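Local structure of DNA polymerase (Bacillus phage phi29, 2PYL) at residues K125-V130 with K379-L384; M246-N251 with D458-T463; I302-S307 with E314-S319. The protein catalyses protein-primed, processive and accurate replication of viral DNA with strand displacement, and in its natural form also carries a 3'-5' exonuclease activity used in proofreading. The protein carries 2 engineered substitutions. All coordinates share one frame; numbering follows the deposited sequence.

Contact 1 joins the exonuclease region to helix 376-393 of the polymerisation region. Contact 2 pairs two strands of the five-stranded catalytic sheet, and contact 3 closes a loop between strands 283-294 and 324-329. Along the chain, contacts 1 and 2 interlock, their segments alternating, and contact 3 is nested inside both. The centres of contacts 1 and 2 are about 25 Å apart, those of 2 and 3 about 24 Å, and those of 1 and 3 about 36 Å. Contacts 1 and 2 meet the same nucleoside triphosphate, TTP, from two parts of the polymerisation region, at the gamma phosphate and at the metal respectively, while contact 3 grips the DNA backbone.

Contact 1 (K125-V130 with K379-L384); sequences KLPFPV and KQLAKL. With TTP (thymidine-5'-triphosphate), chain F.
F128 N donates to L126 O at 2.7 Å, closing an inverse gamma turn centred on P127, and the side chains of this turn meet helix 376-393. L381 fills the middle of the contact: its CG lies in the plane of the F128 ring, at the edge, 3.8 Å from CE1. CE2 of F128, beyond CZ, is 3.8 Å from Q380 CB, so the flat ring enters edge first against two successive helix residues. L381 CG stands opposite its own carbonyl carbon (chi1 -77°), which brings the branched end nearer the loop. There CD2 is 3.7 Å from K125 O, and CD1 is 4.2 Å from L126 CD2. A proline suits the bend of the turn, and P127 CG also reaches L384 CD2 at 4.3 Å. K383, a long basic chain suited to the gamma phosphate, runs fully extended, and its NZ donates a hydrogen bond to TTP O2G at 2.9 Å. L384 packs on an adenine base of the DNA. The contact thus joins the exonuclease and polymerisation regions: L126 and F128 pack on I133 of helix 130-137, L381 touches F137 there and Q180 of helix 160-181, and A382 rests on helix 361-372.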
loop_
_atom_site.group_PDB
_atom_site.type_symbol
_atom_site.label_atom_id
_atom_site.label_comp_id
_atom_site.label_asym_id
_atom_site.label_seq_id
_atom_site.Cartn_x
_atom_site.Cartn_y
_atom_site.Cartn_z
ATOM N N LYS C 125 11.426 2.401 3.216
ATOM C CA LYS C 125 12.194 1.249 3.642
ATOM C C LYS C 125 11.638 0.685 4.957
ATOM O O LYS C 125 11.701 -0.523 5.200
ATOM C CB LYS C 125 13.629 1.716 3.854
ATOM C CG LYS C 125 14.680 0.724 3.466
ATOM C CD LYS C 125 15.053 0.835 1.991
ATOM C CE LYS C 125 15.554 -0.524 1.493
ATOM N NZ LYS C 125 14.427 -1.503 1.396
ATOM N N LEU C 126 11.140 1.581 5.813
ATOM C CA LEU C 126 10.636 1.250 7.150
ATOM C C LEU C 126 9.338 2.017 7.430
ATOM O O LEU C 126 9.358 3.014 8.137
ATOM C CB LEU C 126 11.682 1.622 8.202
ATOM C CG LEU C 126 13.033 0.888 8.166
ATOM C CD1 LEU C 126 14.104 1.722 8.850
ATOM C CD2 LEU C 126 12.897 -0.503 8.797
ATOM N N PRO C 127 8.211 1.570 6.852
ATOM C CA PRO C 127 6.951 2.315 6.925
ATOM C C PRO C 127 6.255 2.224 8.288
ATOM O O PRO C 127 5.124 1.762 8.375
ATOM C CB PRO C 127 6.093 1.659 5.826
ATOM C CG PRO C 127 6.614 0.285 5.718
ATOM C CD PRO C 127 8.076 0.342 6.045
ATOM N N PHE C 128 6.945 2.697 9.325
ATOM C CA PHE C 128 6.442 2.675 10.702
ATOM C C PHE C 128 6.834 3.977 11.416
ATOM O O PHE C 128 7.825 4.627 11.034
ATOM C CB PHE C 128 7.024 1.478 11.492
ATOM C CG PHE C 128 7.080 0.188 10.714
ATOM C CD1 PHE C 128 8.278 -0.258 10.165
ATOM C CD2 PHE C 128 5.936 -0.577 10.530
ATOM C CE1 PHE C 128 8.331 -1.436 9.434
ATOM C CE2 PHE C 128 5.980 -1.761 9.796
ATOM C CZ PHE C 128 7.177 -2.188 9.249
ATOM N N PRO C 129 6.084 4.346 12.474
ATOM C CA PRO C 129 6.542 5.391 13.390
ATOM C C PRO C 129 7.922 5.071 13.982
ATOM O O PRO C 129 8.245 3.891 14.203
ATOM C CB PRO C 129 5.482 5.371 14.500
ATOM C CG PRO C 129 4.303 4.811 13.892
ATOM C CD PRO C 129 4.783 3.806 12.895
ATOM N N VAL C 130 8.705 6.115 14.253
ATOM C CA VAL C 130 10.054 5.982 14.833
ATOM C C VAL C 130 10.096 5.124 16.125
ATOM O O VAL C 130 11.025 4.333 16.337
ATOM C CB VAL C 130 10.665 7.395 15.141
ATOM C CG1 VAL C 130 11.915 7.282 15.998
ATOM C CG2 VAL C 130 10.979 8.138 13.861
ATOM N N LYS C 379 7.915 -8.569 11.371
ATOM C CA LYS C 379 6.885 -9.404 10.765
ATOM C C LYS C 379 6.170 -8.676 9.616
ATOM O O LYS C 379 5.937 -9.259 8.554
ATOM C CB LYS C 379 5.866 -9.811 11.830
ATOM C CG LYS C 379 4.792 -10.768 11.372
ATOM C CD LYS C 379 3.675 -10.828 12.401
ATOM C CE LYS C 379 3.083 -12.223 12.520
ATOM N NZ LYS C 379 4.007 -13.196 13.197
ATOM N N GLN C 380 5.809 -7.417 9.839
ATOM C CA GLN C 380 5.124 -6.631 8.812
ATOM C C GLN C 380 6.006 -6.410 7.570
ATOM O O GLN C 380 5.500 -6.308 6.443
ATOM C CB GLN C 380 4.651 -5.295 9.372
ATOM C CG GLN C 380 3.678 -5.405 10.546
ATOM C CD GLN C 380 2.473 -6.266 10.229
ATOM O OE1 GLN C 380 2.245 -7.287 10.874
ATOM N NE2 GLN C 380 1.702 -5.873 9.207
ATOM N N LEU C 381 7.318 -6.370 7.775
ATOM C CA LEU C 381 8.274 -6.224 6.681
ATOM C C LEU C 381 8.352 -7.485 5.831
ATOM O O LEU C 381 8.482 -7.389 4.619
ATOM C CB LEU C 381 9.670 -5.881 7.221
ATOM C CG LEU C 381 9.925 -4.442 7.677
ATOM C CD1 LEU C 381 11.278 -4.347 8.387
ATOM C CD2 LEU C 381 9.864 -3.470 6.489
ATOM N N ALA C 382 8.307 -8.654 6.467
ATOM C CA ALA C 382 8.279 -9.937 5.753
ATOM C C ALA C 382 6.960 -10.082 4.977
ATOM O O ALA C 382 6.934 -10.492 3.823
ATOM C CB ALA C 382 8.459 -11.097 6.723
ATOM N N LYS C 383 5.875 -9.710 5.624
ATOM C CA LYS C 383 4.584 -9.609 4.982
ATOM C C LYS C 383 4.676 -8.703 3.714
ATOM O O LYS C 383 4.144 -9.050 2.655
ATOM C CB LYS C 383 3.582 -9.097 6.033
ATOM C CG LYS C 383 2.188 -8.790 5.561
ATOM C CD LYS C 383 1.342 -8.204 6.699
ATOM C CE LYS C 383 0.117 -7.441 6.158
ATOM N NZ LYS C 383 -0.772 -6.820 7.217
ATOM N N LEU C 384 5.377 -7.571 3.824
ATOM C CA LEU C 384 5.511 -6.609 2.718
ATOM C C LEU C 384 6.365 -7.151 1.568
ATOM O O LEU C 384 6.087 -6.894 0.401
ATOM C CB LEU C 384 6.052 -5.250 3.212
ATOM C CG LEU C 384 6.168 -4.092 2.200
ATOM C CD1 LEU C 384 4.809 -3.650 1.595
ATOM C CD2 LEU C 384 6.879 -2.880 2.861
HETATM P PA TTP F . -3.922 -8.779 4.583
HETATM O O1A TTP F . -4.980 -9.675 5.186
HETATM O O2A TTP F . -4.167 -7.341 4.944
HETATM O O3A TTP F . -2.454 -9.165 5.064
HETATM P PB TTP F . -1.835 -10.644 5.040
HETATM O O1B TTP F . -0.795 -10.758 3.966
HETATM O O2B TTP F . -2.884 -11.752 5.055
HETATM O O3B TTP F . -1.073 -10.623 6.459
HETATM P PG TTP F . -1.845 -10.571 7.881
HETATM O O1G TTP F . -3.209 -11.188 7.762
HETATM O O2G TTP F . -1.999 -9.155 8.356
HETATM O O3G TTP F . -0.955 -11.354 8.810
HETATM O "O5'" TTP F . -3.842 -8.963 3.004
HETATM C "C5'" TTP F . -4.824 -9.568 2.197
HETATM C "C4'" TTP F . -4.346 -9.454 0.751
HETATM O "O4'" TTP F . -4.404 -8.095 0.284
HETATM C "C3'" TTP F . -2.908 -9.885 0.567
HETATM O "O3'" TTP F . -2.780 -11.285 0.364
HETATM C "C2'" TTP F . -2.479 -9.085 -0.632
HETATM C "C1'" TTP F . -3.284 -7.800 -0.543
HETATM N N1 TTP F . -2.423 -6.786 0.063
HETATM C C2 TTP F . -1.449 -6.153 -0.725
HETATM O O2 TTP F . -1.364 -6.438 -1.932
HETATM N N3 TTP F . -0.639 -5.229 -0.185
HETATM C C4 TTP F . -0.711 -4.899 1.108
HETATM O O4 TTP F . 0.065 -4.056 1.593
HETATM C C5 TTP F . -1.711 -5.565 1.967
HETATM C C5M TTP F . -1.847 -5.239 3.434
HETATM C C6 TTP F . -2.528 -6.502 1.380
#

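Contact 2 (M246-N251 with D458-T463). With MG (magnesium ion), chain E; TTP (thymidine-5'-triphosphate), chain F.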
loop_
_atom_site.group_PDB
_atom_site.type_symbol
_atom_site.label_atom_id
_atom_site.label_comp_id
_atom_site.label_asym_id
_atom_site.label_seq_id
_atom_site.Cartn_x
_atom_site.Cartn_y
_atom_site.Cartn_z
ATOM N N MET C 246 -19.036 -14.579 12.635
ATOM C CA MET C 246 -17.647 -14.995 12.568
ATOM C C MET C 246 -16.981 -14.510 11.276
ATOM O O MET C 246 -17.642 -14.282 10.252
ATOM C CB MET C 246 -17.545 -16.523 12.684
ATOM C CG MET C 246 -18.243 -17.332 11.561
ATOM S SD MET C 246 -18.668 -19.050 12.002
ATOM C CE MET C 246 -17.128 -19.622 12.715
ATOM N N VAL C 247 -15.660 -14.376 11.348
ATOM C CA VAL C 247 -14.835 -13.934 10.234
ATOM C C VAL C 247 -13.831 -15.015 9.887
ATOM O O VAL C 247 -13.143 -15.554 10.764
ATOM C CB VAL C 247 -14.077 -12.621 10.557
ATOM C CG1 VAL C 247 -13.287 -12.134 9.319
ATOM C CG2 VAL C 247 -15.069 -11.563 11.054
ATOM N N PHE C 248 -13.788 -15.348 8.603
ATOM C CA PHE C 248 -12.787 -16.242 8.063
ATOM C C PHE C 248 -11.835 -15.422 7.217
ATOM O O PHE C 248 -12.265 -14.574 6.438
ATOM C CB PHE C 248 -13.416 -17.345 7.222
ATOM C CG PHE C 248 -14.161 -18.376 8.029
ATOM C CD1 PHE C 248 -15.501 -18.192 8.351
ATOM C CD2 PHE C 248 -13.527 -19.531 8.463
ATOM C CE1 PHE C 248 -16.190 -19.138 9.095
ATOM C CE2 PHE C 248 -14.219 -20.482 9.207
ATOM C CZ PHE C 248 -15.553 -20.277 9.521
ATOM N N ASP C 249 -10.547 -15.689 7.369
ATOM C CA ASP C 249 -9.497 -14.904 6.726
ATOM C C ASP C 249 -8.497 -15.832 6.064
ATOM O O ASP C 249 -7.909 -16.667 6.741
ATOM C CB ASP C 249 -8.752 -14.081 7.789
ATOM C CG ASP C 249 -8.446 -12.680 7.335
ATOM O OD1 ASP C 249 -9.422 -11.972 7.040
ATOM O OD2 ASP C 249 -7.264 -12.259 7.296
ATOM N N VAL C 250 -8.279 -15.674 4.760
ATOM C CA VAL C 250 -7.288 -16.505 4.074
ATOM C C VAL C 250 -5.865 -16.221 4.575
ATOM O O VAL C 250 -5.489 -15.069 4.804
ATOM C CB VAL C 250 -7.341 -16.372 2.539
ATOM C CG1 VAL C 250 -6.334 -17.325 1.895
ATOM C CG2 VAL C 250 -8.730 -16.689 2.010
ATOM N N ASN C 251 -5.088 -17.282 4.771
ATOM C CA ASN C 251 -3.695 -17.151 5.178
ATOM C C ASN C 251 -2.892 -16.738 3.951
ATOM O O ASN C 251 -2.618 -17.563 3.074
ATOM C CB ASN C 251 -3.165 -18.461 5.786
ATOM C CG ASN C 251 -4.003 -18.949 6.976
ATOM O OD1 ASN C 251 -4.309 -18.187 7.887
ATOM N ND2 ASN C 251 -4.391 -20.221 6.951
ATOM N N ASP C 458 -9.990 -11.082 1.025
ATOM C CA ASP C 458 -9.419 -12.348 1.518
ATOM C C ASP C 458 -10.226 -12.926 2.680
ATOM O O ASP C 458 -9.751 -13.797 3.411
ATOM C CB ASP C 458 -7.960 -12.153 1.948
ATOM C CG ASP C 458 -7.821 -11.335 3.213
ATOM O OD1 ASP C 458 -6.815 -11.545 3.935
ATOM O OD2 ASP C 458 -8.701 -10.494 3.509
ATOM N N SER C 459 -11.465 -12.475 2.807
ATOM C CA SER C 459 -12.206 -12.708 4.029
ATOM C C SER C 459 -13.697 -12.802 3.792
ATOM O O SER C 459 -14.237 -12.137 2.918
ATOM C CB SER C 459 -11.904 -11.590 5.021
ATOM O OG SER C 459 -12.262 -10.342 4.475
ATOM N N ILE C 460 -14.352 -13.642 4.585
ATOM C CA ILE C 460 -15.808 -13.757 4.572
ATOM C C ILE C 460 -16.342 -13.581 6.002
ATOM O O ILE C 460 -15.787 -14.130 6.962
ATOM C CB ILE C 460 -16.311 -15.076 3.901
ATOM C CG1 ILE C 460 -15.706 -16.306 4.540
ATOM C CG2 ILE C 460 -15.979 -15.090 2.412
ATOM C CD1 ILE C 460 -16.281 -17.618 4.005
ATOM N N HIS C 461 -17.369 -12.743 6.128
ATOM C CA HIS C 461 -18.056 -12.489 7.387
ATOM C C HIS C 461 -19.412 -13.186 7.355
ATOM O O HIS C 461 -20.208 -12.956 6.455
ATOM C CB HIS C 461 -18.249 -10.986 7.608
ATOM C CG HIS C 461 -16.971 -10.201 7.618
ATOM N ND1 HIS C 461 -16.728 -9.185 8.515
ATOM C CD2 HIS C 461 -15.858 -10.297 6.851
ATOM C CE1 HIS C 461 -15.527 -8.687 8.294
ATOM N NE2 HIS C 461 -14.978 -9.342 7.291
ATOM N N LEU C 462 -19.654 -14.052 8.340
ATOM C CA LEU C 462 -20.862 -14.895 8.392
ATOM C C LEU C 462 -21.690 -14.665 9.653
ATOM O O LEU C 462 -21.159 -14.280 10.686
ATOM C CB LEU C 462 -20.472 -16.378 8.341
ATOM C CG LEU C 462 -19.674 -16.903 7.156
ATOM C CD1 LEU C 462 -19.550 -18.393 7.289
ATOM C CD2 LEU C 462 -20.309 -16.529 5.819
ATOM N N THR C 463 -22.995 -14.906 9.553
ATOM C CA THR C 463 -23.864 -14.972 10.723
ATOM C C THR C 463 -23.636 -16.305 11.435
ATOM O O THR C 463 -23.222 -17.289 10.812
ATOM C CB THR C 463 -25.359 -14.852 10.348
ATOM O OG1 THR C 463 -25.669 -15.789 9.304
ATOM C CG2 THR C 463 -25.712 -13.434 9.899
HETATM MG MG MG E . -6.838 -10.337 6.138
HETATM P PA TTP F . -3.922 -8.779 4.583
HETATM O O1A TTP F . -4.980 -9.675 5.186
HETATM O O2A TTP F . -4.167 -7.341 4.944
HETATM O O3A TTP F . -2.454 -9.165 5.064
HETATM P PB TTP F . -1.835 -10.644 5.040
HETATM O O1B TTP F . -0.795 -10.758 3.966
HETATM O O2B TTP F . -2.884 -11.752 5.055
HETATM O O3B TTP F . -1.073 -10.623 6.459
HETATM P PG TTP F . -1.845 -10.571 7.881
HETATM O O1G TTP F . -3.209 -11.188 7.762
HETATM O O2G TTP F . -1.999 -9.155 8.356
HETATM O O3G TTP F . -0.955 -11.354 8.810
HETATM O "O5'" TTP F . -3.842 -8.963 3.004
HETATM C "C5'" TTP F . -4.824 -9.568 2.197
HETATM C "C4'" TTP F . -4.346 -9.454 0.751
HETATM O "O4'" TTP F . -4.404 -8.095 0.284
HETATM C "C3'" TTP F . -2.908 -9.885 0.567
HETATM O "O3'" TTP F . -2.780 -11.285 0.364
HETATM C "C2'" TTP F . -2.479 -9.085 -0.632
HETATM C "C1'" TTP F . -3.284 -7.800 -0.543
HETATM N N1 TTP F . -2.423 -6.786 0.063
HETATM C C2 TTP F . -1.449 -6.153 -0.725
HETATM O O2 TTP F . -1.364 -6.438 -1.932
HETATM N N3 TTP F . -0.639 -5.229 -0.185
HETATM C C4 TTP F . -0.711 -4.899 1.108
HETATM O O4 TTP F . 0.065 -4.056 1.593
HETATM C C5 TTP F . -1.711 -5.565 1.967
HETATM C C5M TTP F . -1.847 -5.239 3.434
HETATM C C6 TTP F . -2.528 -6.502 1.380
HETATM O O HOH W 1 -5.541 -10.193 7.931
#
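Residues 246-250 and 459-463 run antiparallel, their axes 4.7 Å apart at closest and at 167°, with M246-L462 and F248-I460 as hydrogen-bonded pairs, V247-H461 and D249-S459 as non-hydrogen-bonded ones. Beyond, V250 N reaches D458 O in a nearly straight bond (2.7 Å, 177°). Here D249, on its strand, and D458, just before the other, turn their carboxylates to one magnesium ion, bound by D249 OD2 at 2.3 Å and D458 OD1 at 2.5 Å. The carboxylate planes lie 73° apart. TTP O1A and a water that donates to TTP O1G are further ligands. Aspartate suits both places: its short side chain offers magnesium a hard, anionic oxygen. They belong, D458 as last residue of the YCDTD motif, to the catalytic metal site of this type-B polymerase; a second magnesium lies close to D458. On the face of D249 and S459, V247 lies beside H461, its CG2 over the ring, 4.0 Å from the imidazole centroid. The other face is apolar: F248 CB meets I460 CG1 at 3.7 Å, and F248 CE1 touches L462 CD1. Y494 holds H461 ND1. In the five-stranded palm sheet 459-463 is the central strand, between 452-456 and 245-250, and 483-489 lies beyond 245-250.

Contact 3 (I302-S307 with E314-S319); sequences IQIKRS and EYLKSS. With nucleotides of chain B.
Q303 passes its side chain over a face of the Y315 ring, with CB 4.1 Å from the ring centroid in a CH-pi contact. With CG opposite the backbone N (chi1 170°) and the chain extended beyond it, the amide reaches on over the ring, its plane tilted 32° from that of the phenol. A long, flexible polar residue suits this place, since its methylene part can cover an aromatic surface while its polar end lies beside a DNA phosphate. At the edge of the same ring, I302 N lies in plane, and F230 meets Y315 edge-to-face. The backbones are joined by one hydrogen bond, L316 N to I302 O at 2.8 Å. Two residues away on each segment, a water accepts from I304 N at 3.0 Å and lies 2.7 Å from E314 O, so it spans the gap between the two segments. Behind this polar layer, I304 and L316 cross at about a right angle and touch through their CD1 atoms at 3.8 Å; I302 CG2 approaches L316 CD1 as well. I302 and L316 pack on F292, and I304 and L316 on Y310. K305 bends at its last torsion (chi4 -58°) and donates from NZ to OP2 of DA7 of chain B at 2.7 Å, with G312 O as a second partner for the ammonium. The chemistry is thus divided: one side is apolar and packs against strands 283-294 and 324-329, the other meets DNA through phosphate oxygens, a mode of recognition that should depend little on base sequence.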
loop_
_atom_site.group_PDB
_atom_site.type_symbol
_atom_site.label_atom_id
_atom_site.label_comp_id
_atom_site.label_asym_id
_atom_site.label_seq_id
_atom_site.Cartn_x
_atom_site.Cartn_y
_atom_site.Cartn_z
ATOM N N ILE C 302 -19.966 -8.638 -10.830
ATOM C CA ILE C 302 -19.579 -7.679 -11.882
ATOM C C ILE C 302 -19.619 -6.255 -11.362
ATOM O O ILE C 302 -20.648 -5.779 -10.891
ATOM C CB ILE C 302 -20.434 -7.770 -13.153
ATOM C CG1 ILE C 302 -20.213 -9.124 -13.834
ATOM C CG2 ILE C 302 -20.055 -6.645 -14.131
ATOM C CD1 ILE C 302 -21.124 -9.370 -14.990
ATOM N N GLN C 303 -18.470 -5.596 -11.475
ATOM C CA GLN C 303 -18.315 -4.202 -11.154
ATOM C C GLN C 303 -17.799 -3.512 -12.436
ATOM O O GLN C 303 -16.805 -3.938 -13.027
ATOM C CB GLN C 303 -17.327 -4.112 -9.987
ATOM C CG GLN C 303 -16.833 -2.770 -9.615
ATOM C CD GLN C 303 -16.197 -2.760 -8.236
ATOM O OE1 GLN C 303 -16.899 -2.739 -7.226
ATOM N NE2 GLN C 303 -14.867 -2.759 -8.189
ATOM N N ILE C 304 -18.497 -2.473 -12.884
ATOM C CA ILE C 304 -18.054 -1.706 -14.055
ATOM C C ILE C 304 -17.715 -0.265 -13.661
ATOM O O ILE C 304 -18.566 0.494 -13.173
ATOM C CB ILE C 304 -19.087 -1.730 -15.217
ATOM C CG1 ILE C 304 -19.310 -3.176 -15.693
ATOM C CG2 ILE C 304 -18.611 -0.832 -16.372
ATOM C CD1 ILE C 304 -20.461 -3.340 -16.666
ATOM N N LYS C 305 -16.452 0.087 -13.892
ATOM C CA LYS C 305 -15.900 1.374 -13.519
ATOM C C LYS C 305 -15.760 2.313 -14.719
ATOM O O LYS C 305 -15.676 1.879 -15.866
ATOM C CB LYS C 305 -14.536 1.178 -12.865
ATOM C CG LYS C 305 -14.592 0.426 -11.549
ATOM C CD LYS C 305 -13.289 0.578 -10.768
ATOM C CE LYS C 305 -13.362 -0.123 -9.433
ATOM N NZ LYS C 305 -14.488 0.377 -8.581
ATOM N N ARG C 306 -15.738 3.605 -14.414
ATOM C CA ARG C 306 -15.573 4.679 -15.402
ATOM C C ARG C 306 -16.688 4.670 -16.454
ATOM O O ARG C 306 -16.445 4.866 -17.644
ATOM C CB ARG C 306 -14.171 4.632 -16.028
ATOM C CG ARG C 306 -13.059 4.994 -15.029
ATOM C CD ARG C 306 -11.655 4.674 -15.568
ATOM N N SER C 307 -17.914 4.467 -15.978
ATOM C CA SER C 307 -19.101 4.377 -16.831
ATOM C C SER C 307 -20.167 5.332 -16.315
ATOM O O SER C 307 -20.351 5.456 -15.102
ATOM C CB SER C 307 -19.632 2.937 -16.839
ATOM O OG SER C 307 -20.777 2.807 -17.654
ATOM N N GLU C 314 -20.461 -0.337 -7.187
ATOM C CA GLU C 314 -21.632 -1.221 -7.077
ATOM C C GLU C 314 -21.528 -2.511 -7.896
ATOM O O GLU C 314 -21.260 -2.478 -9.097
ATOM C CB GLU C 314 -22.911 -0.461 -7.451
ATOM C CG GLU C 314 -23.389 0.499 -6.351
ATOM C CD GLU C 314 -24.787 1.073 -6.608
ATOM O OE1 GLU C 314 -25.438 0.686 -7.613
ATOM O OE2 GLU C 314 -25.241 1.909 -5.783
ATOM N N TYR C 315 -21.747 -3.648 -7.234
ATOM C CA TYR C 315 -21.812 -4.949 -7.919
ATOM C C TYR C 315 -23.191 -5.111 -8.545
ATOM O O TYR C 315 -24.209 -4.853 -7.906
ATOM C CB TYR C 315 -21.444 -6.105 -6.975
ATOM C CG TYR C 315 -19.954 -6.157 -6.756
ATOM C CD1 TYR C 315 -19.357 -5.488 -5.694
ATOM C CD2 TYR C 315 -19.135 -6.791 -7.678
ATOM C CE1 TYR C 315 -17.985 -5.501 -5.536
ATOM C CE2 TYR C 315 -17.784 -6.812 -7.534
ATOM C CZ TYR C 315 -17.207 -6.170 -6.464
ATOM O OH TYR C 315 -15.853 -6.202 -6.347
ATOM N N LEU C 316 -23.201 -5.506 -9.815
ATOM C CA LEU C 316 -24.357 -5.309 -10.689
ATOM C C LEU C 316 -25.187 -6.564 -10.849
ATOM O O LEU C 316 -24.677 -7.638 -11.200
ATOM C CB LEU C 316 -23.890 -4.842 -12.073
ATOM C CG LEU C 316 -23.199 -3.479 -12.151
ATOM C CD1 LEU C 316 -22.632 -3.239 -13.563
ATOM C CD2 LEU C 316 -24.141 -2.355 -11.722
ATOM N N LYS C 317 -26.477 -6.416 -10.597
ATOM C CA LYS C 317 -27.441 -7.492 -10.835
ATOM C C LYS C 317 -27.832 -7.557 -12.309
ATOM O O LYS C 317 -28.274 -8.596 -12.790
ATOM C CB LYS C 317 -28.664 -7.299 -9.950
ATOM C CG LYS C 317 -28.303 -7.403 -8.462
ATOM C CD LYS C 317 -29.519 -7.606 -7.554
ATOM C CE LYS C 317 -29.105 -8.204 -6.209
ATOM N NZ LYS C 317 -30.160 -9.117 -5.665
ATOM N N SER C 318 -27.636 -6.444 -13.015
ATOM C CA SER C 318 -28.033 -6.311 -14.407
ATOM C C SER C 318 -27.212 -5.254 -15.141
ATOM O O SER C 318 -26.786 -4.275 -14.531
ATOM C CB SER C 318 -29.504 -5.924 -14.484
ATOM O OG SER C 318 -29.854 -5.639 -15.815
ATOM N N SER C 319 -27.022 -5.446 -16.454
ATOM C CA SER C 319 -26.375 -4.451 -17.308
ATOM C C SER C 319 -27.293 -3.261 -17.608
ATOM O O SER C 319 -26.866 -2.273 -18.212
ATOM C CB SER C 319 -25.834 -5.082 -18.607
ATOM O OG SER C 319 -26.783 -5.917 -19.235
ATOM P P DA B 7 -14.859 -0.755 -4.749
ATOM O OP1 DA B 7 -15.903 -1.789 -4.625
ATOM O OP2 DA B 7 -14.849 0.139 -5.923
ATOM O "O5'" DA B 7 -14.890 0.206 -3.488
ATOM C "C5'" DA B 7 -14.909 -0.238 -2.157
ATOM C "C4'" DA B 7 -14.788 0.985 -1.263
ATOM O "O4'" DA B 7 -13.412 1.429 -1.295
ATOM C "C3'" DA B 7 -15.641 2.190 -1.690
ATOM O "O3'" DA B 7 -16.601 2.503 -0.681
ATOM C "C2'" DA B 7 -14.632 3.301 -1.926
ATOM C "C1'" DA B 7 -13.432 2.824 -1.135
ATOM N N9 DA B 7 -12.184 3.393 -1.618
ATOM C C8 DA B 7 -11.749 3.414 -2.915
ATOM N N7 DA B 7 -10.599 4.014 -3.077
ATOM C C5 DA B 7 -10.239 4.399 -1.790
ATOM C C6 DA B 7 -9.111 5.083 -1.281
ATOM N N6 DA B 7 -8.104 5.495 -2.043
ATOM N N1 DA B 7 -9.075 5.337 0.042
ATOM C C2 DA B 7 -10.096 4.928 0.831
ATOM N N3 DA B 7 -11.205 4.265 0.472
ATOM C C4 DA B 7 -11.216 4.031 -0.866
ATOM P P DT B 6 -9.979 -2.076 -8.923
ATOM O OP1 DT B 6 -10.754 -3.224 -9.468
ATOM O OP2 DT B 6 -9.852 -0.834 -9.728
ATOM O "O5'" DT B 6 -10.567 -1.681 -7.506
ATOM C "C5'" DT B 6 -10.751 -2.659 -6.512
ATOM C "C4'" DT B 6 -11.222 -2.031 -5.226
ATOM O "O4'" DT B 6 -10.126 -1.369 -4.602
ATOM C "C3'" DT B 6 -12.315 -0.984 -5.360
ATOM O "O3'" DT B 6 -13.460 -1.468 -4.652
ATOM C "C2'" DT B 6 -11.729 0.290 -4.737
ATOM C "C1'" DT B 6 -10.604 -0.254 -3.883
ATOM N N1 DT B 6 -9.427 0.637 -3.646
ATOM C C2 DT B 6 -9.081 0.971 -2.351
ATOM O O2 DT B 6 -9.690 0.617 -1.363
ATOM N N3 DT B 6 -7.970 1.759 -2.242
ATOM C C4 DT B 6 -7.179 2.262 -3.239
ATOM O O4 DT B 6 -6.212 2.969 -2.974
ATOM C C5 DT B 6 -7.585 1.898 -4.572
ATOM C C7 DT B 6 -6.788 2.384 -5.750
ATOM C C6 DT B 6 -8.674 1.116 -4.714
HETATM O O HOH W 2 -20.644 -1.033 -11.317
#